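Local coordinates for protein P-granule scaffold (Caenorhabditis japonica, PDB 5W4A) that probably serves as a scaffold of germ granules (P granules), the RNA-protein condensates linked to mRNA repression, at residues H106-L111 / K121-M126. Sequence-based numbering, arbitrary orientation.
Sequences HDLSIL and KKLNLM
L123 meets L108, I110 and L111 in a small hydrophobic cluster that seats two overlapping type I turns, H106 to S109 and L108 to L111, against helix 116-131 of this mostly helical N-domain. No hydrogen bond crosses the contact; the close contacts are all between apolar side chains. The two methyls of L123 divide L108 and L111 between them: CD2 lies 3.8 Å from L108 CD2, while CD1 lies 3.6 Å from L111 CG and also touches both methyls of that leucine. I110 and L123 come end to end, I110 CD1 resting against both CD2 and CG of L123. With CG1 placed between its backbone N and carbonyl carbon (chi1 62°) and the chain then extended, I110 sends CD1 straight to the leucine fork, whereas L108 and L111 run across it at a slant. Cutting L123 back to an alanine here would probably open a gap among L108, I110 and L111 and take from all three their shared partner on the helix. One helical turn on from L123, the selenomethionine M126 adds a looser touch, its SE 4.4 Å from L108 CD2. Beyond the pair, helix 136-148 packs on L108 through L141, L144 and I148, so this buried side chain touches two helices.

Polar bonds inside 106-111 shape the turns that present these side chains. In the second turn L111 N bonds L108 O. In the first, H106 O accepts from both S109 N and S109 OG, and the hydroxyl also bonds N96 on the preceding helix, 89-100. The H106 ring is fixed at both nitrogens: NE2 bonds D79, and ND1 accepts from L108 N at 3.0 Å, the N-H pointing nearly straight at it (160°) but from 28° outside the ring plane.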
ATOM      1  N   HIS C 106      -0.164  16.249 -20.054  1.00 20.81           N
ATOM      2  CA  HIS C 106      -0.095  15.217 -19.035  1.00 20.68           C
ATOM      3  C   HIS C 106       1.046  15.515 -18.068  1.00 19.68           C
ATOM      4  O   HIS C 106       2.139  15.935 -18.487  1.00 21.84           O
ATOM      5  CB  HIS C 106       0.083  13.860 -19.699  1.00 19.97           C
ATOM      6  CG  HIS C 106      -0.160  12.726 -18.765  1.00 19.48           C
ATOM      7  ND1 HIS C 106       0.814  12.234 -17.924  1.00 21.43           N
ATOM      8  CD2 HIS C 106      -1.279  12.003 -18.521  1.00 21.21           C
ATOM      9  CE1 HIS C 106       0.299  11.263 -17.190  1.00 21.66           C
ATOM     10  NE2 HIS C 106      -0.964  11.096 -17.544  1.00 21.61           N
ATOM     11  N   ASP C 107       0.793  15.306 -16.771  1.00 19.93           N
ATOM     12  CA  ASP C 107       1.763  15.683 -15.743  1.00 17.88           C
ATOM     13  C   ASP C 107       3.016  14.804 -15.745  1.00 24.49           C
ATOM     14  O   ASP C 107       4.019  15.189 -15.133  1.00 25.96           O
ATOM     15  CB  ASP C 107       1.142  15.689 -14.328  1.00 19.05           C
ATOM     16  CG  ASP C 107       0.461  14.373 -13.949  1.00 25.58           C
ATOM     17  OD1 ASP C 107      -0.122  13.710 -14.811  1.00 39.71           O
ATOM     18  OD2 ASP C 107       0.500  14.046 -12.768  1.00 29.40           O
ATOM     19  N   LEU C 108       2.985  13.650 -16.403  1.00 20.34           N
ATOM     20  CA  LEU C 108       4.164  12.794 -16.510  1.00 24.24           C
ATOM     21  C   LEU C 108       4.821  12.899 -17.881  1.00 31.03           C
ATOM     22  O   LEU C 108       5.524  11.975 -18.295  1.00 31.98           O
ATOM     23  CB  LEU C 108       3.810  11.341 -16.198  1.00 21.45           C
ATOM     24  CG  LEU C 108       3.204  11.061 -14.816  1.00 23.19           C
ATOM     25  CD1 LEU C 108       2.941   9.555 -14.572  1.00 26.20           C
ATOM     26  CD2 LEU C 108       4.038  11.672 -13.715  1.00 24.88           C
ATOM     27  N   SER C 109       4.610  14.016 -18.570  1.00 24.81           N
ATOM     28  CA  SER C 109       5.177  14.252 -19.891  1.00 28.71           C
ATOM     29  C   SER C 109       6.696  14.147 -19.939  1.00 45.81           C
ATOM     30  O   SER C 109       7.243  14.076 -21.039  1.00 39.79           O
ATOM     31  CB  SER C 109       4.756  15.643 -20.384  1.00 37.56           C
ATOM     32  OG  SER C 109       3.417  15.638 -20.856  1.00 27.54           O
ATOM     33  N   ILE C 110       7.399  14.144 -18.799  1.00 37.57           N
ATOM     34  CA  ILE C 110       8.854  13.979 -18.858  1.00 39.42           C
ATOM     35  C   ILE C 110       9.230  12.605 -19.400  1.00 48.14           C
ATOM     36  O   ILE C 110      10.288  12.447 -20.021  1.00 54.59           O
ATOM     37  CB  ILE C 110       9.518  14.222 -17.489  1.00 39.60           C
ATOM     38  CG1 ILE C 110       9.039  13.216 -16.439  1.00 35.77           C
ATOM     39  CG2 ILE C 110       9.323  15.662 -17.059  1.00 50.25           C
ATOM     40  CD1 ILE C 110       9.877  13.251 -15.178  1.00 52.15           C
ATOM     41  N   LEU C 111       8.393  11.590 -19.166  1.00 47.86           N
ATOM     42  CA  LEU C 111       8.604  10.279 -19.774  1.00 52.21           C
ATOM     43  C   LEU C 111       8.749  10.390 -21.286  1.00 66.19           C
ATOM     44  O   LEU C 111       9.785  10.033 -21.856  1.00 70.37           O
ATOM     45  CB  LEU C 111       7.439   9.348 -19.441  1.00 50.83           C
ATOM     46  CG  LEU C 111       7.439   8.681 -18.076  1.00 48.86           C
ATOM     47  CD1 LEU C 111       6.115   7.945 -17.890  1.00 43.22           C
ATOM     48  CD2 LEU C 111       8.618   7.719 -17.932  1.00 46.80           C
ATOM     49  N   LYS C 121      14.053   7.565 -12.902  1.00 40.87           N
ATOM     50  CA  LYS C 121      14.612   7.681 -11.554  1.00 37.89           C
ATOM     51  C   LYS C 121      14.031   8.887 -10.817  1.00 38.35           C
ATOM     52  O   LYS C 121      13.729   8.803  -9.617  1.00 31.43           O
ATOM     53  CB  LYS C 121      16.139   7.778 -11.606  1.00 48.33           C
ATOM     54  CG  LYS C 121      16.836   6.788 -12.543  1.00 58.16           C
ATOM     55  CD  LYS C 121      16.262   5.362 -12.520  1.00 61.50           C
ATOM     56  CE  LYS C 121      16.770   4.558 -11.329  1.00 65.38           C
ATOM     57  NZ  LYS C 121      16.323   3.133 -11.375  1.00 81.88           N
ATOM     58  N   LYS C 122      13.883  10.023 -11.510  1.00 33.41           N
ATOM     59  CA  LYS C 122      13.220  11.173 -10.900  1.00 33.86           C
ATOM     60  C   LYS C 122      11.786  10.828 -10.547  1.00 30.21           C
ATOM     61  O   LYS C 122      11.290  11.193  -9.468  1.00 29.84           O
ATOM     62  CB  LYS C 122      13.235  12.384 -11.844  1.00 39.23           C
ATOM     63  CG  LYS C 122      14.561  13.108 -11.905  1.00 59.12           C
ATOM     64  CD  LYS C 122      14.480  14.337 -12.808  1.00 64.90           C
ATOM     65  CE  LYS C 122      15.873  14.819 -13.213  1.00 68.35           C
ATOM     66  NZ  LYS C 122      16.593  13.809 -14.044  1.00 71.01           N
ATOM     67  N   LEU C 123      11.100  10.117 -11.443  1.00 30.08           N
ATOM     68  CA  LEU C 123       9.726   9.732 -11.150  1.00 28.19           C
ATOM     69  C   LEU C 123       9.673   8.751  -9.991  1.00 24.16           C
ATOM     70  O   LEU C 123       8.756   8.822  -9.173  1.00 23.56           O
ATOM     71  CB  LEU C 123       9.040   9.124 -12.382  1.00 35.76           C
ATOM     72  CG  LEU C 123       8.564  10.130 -13.439  1.00 43.29           C
ATOM     73  CD1 LEU C 123       7.826   9.421 -14.538  1.00 41.63           C
ATOM     74  CD2 LEU C 123       7.683  11.217 -12.846  1.00 46.29           C
ATOM     75  N   ASN C 124      10.630   7.809  -9.916  1.00 24.52           N
ATOM     76  CA  ASN C 124      10.636   6.866  -8.803  1.00 22.73           C
ATOM     77  C   ASN C 124      10.616   7.620  -7.474  1.00 21.13           C
ATOM     78  O   ASN C 124       9.823   7.294  -6.581  1.00 22.00           O
ATOM     79  CB  ASN C 124      11.857   5.938  -8.899  1.00 24.91           C
ATOM     80  CG  ASN C 124      12.086   5.119  -7.634  1.00 26.45           C
ATOM     81  OD1 ASN C 124      13.136   5.246  -6.966  1.00 31.60           O
ATOM     82  ND2 ASN C 124      11.143   4.261  -7.317  1.00 25.83           N
ATOM     83  N   LEU C 125      11.471   8.642  -7.326  1.00 21.31           N
ATOM     84  CA  LEU C 125      11.497   9.392  -6.073  1.00 22.20           C
ATOM     85  C   LEU C 125      10.189  10.157  -5.865  1.00 24.62           C
ATOM     86  O   LEU C 125       9.659  10.234  -4.742  1.00 23.47           O
ATOM     87  CB  LEU C 125      12.701  10.348  -6.031  1.00 26.48           C
ATOM     88  CG  LEU C 125      14.078   9.672  -6.003  1.00 32.71           C
ATOM     89  CD1 LEU C 125      15.166  10.744  -5.934  1.00 36.97           C
ATOM     90  CD2 LEU C 125      14.240   8.666  -4.855  1.00 32.71           C
HETATM   91  N   MSE C 126       9.624  10.690  -6.943  1.00 23.53           N
HETATM   92  CA  MSE C 126       8.378  11.411  -6.852  1.00 24.50           C
HETATM   93  C   MSE C 126       7.267  10.474  -6.365  1.00 22.59           C
HETATM   94  O   MSE C 126       6.439  10.879  -5.531  1.00 23.40           O
HETATM   95  CB  MSE C 126       7.994  12.025  -8.215  1.00 28.70           C
HETATM   96  CG  MSE C 126       6.523  12.552  -8.297  1.00 34.68           C
HETATM   97 SE   MSE C 126       6.095  13.103 -10.142  1.00 57.82          SE
HETATM   98  CE  MSE C 126       7.754  14.084 -10.520  1.00 51.26           C
TER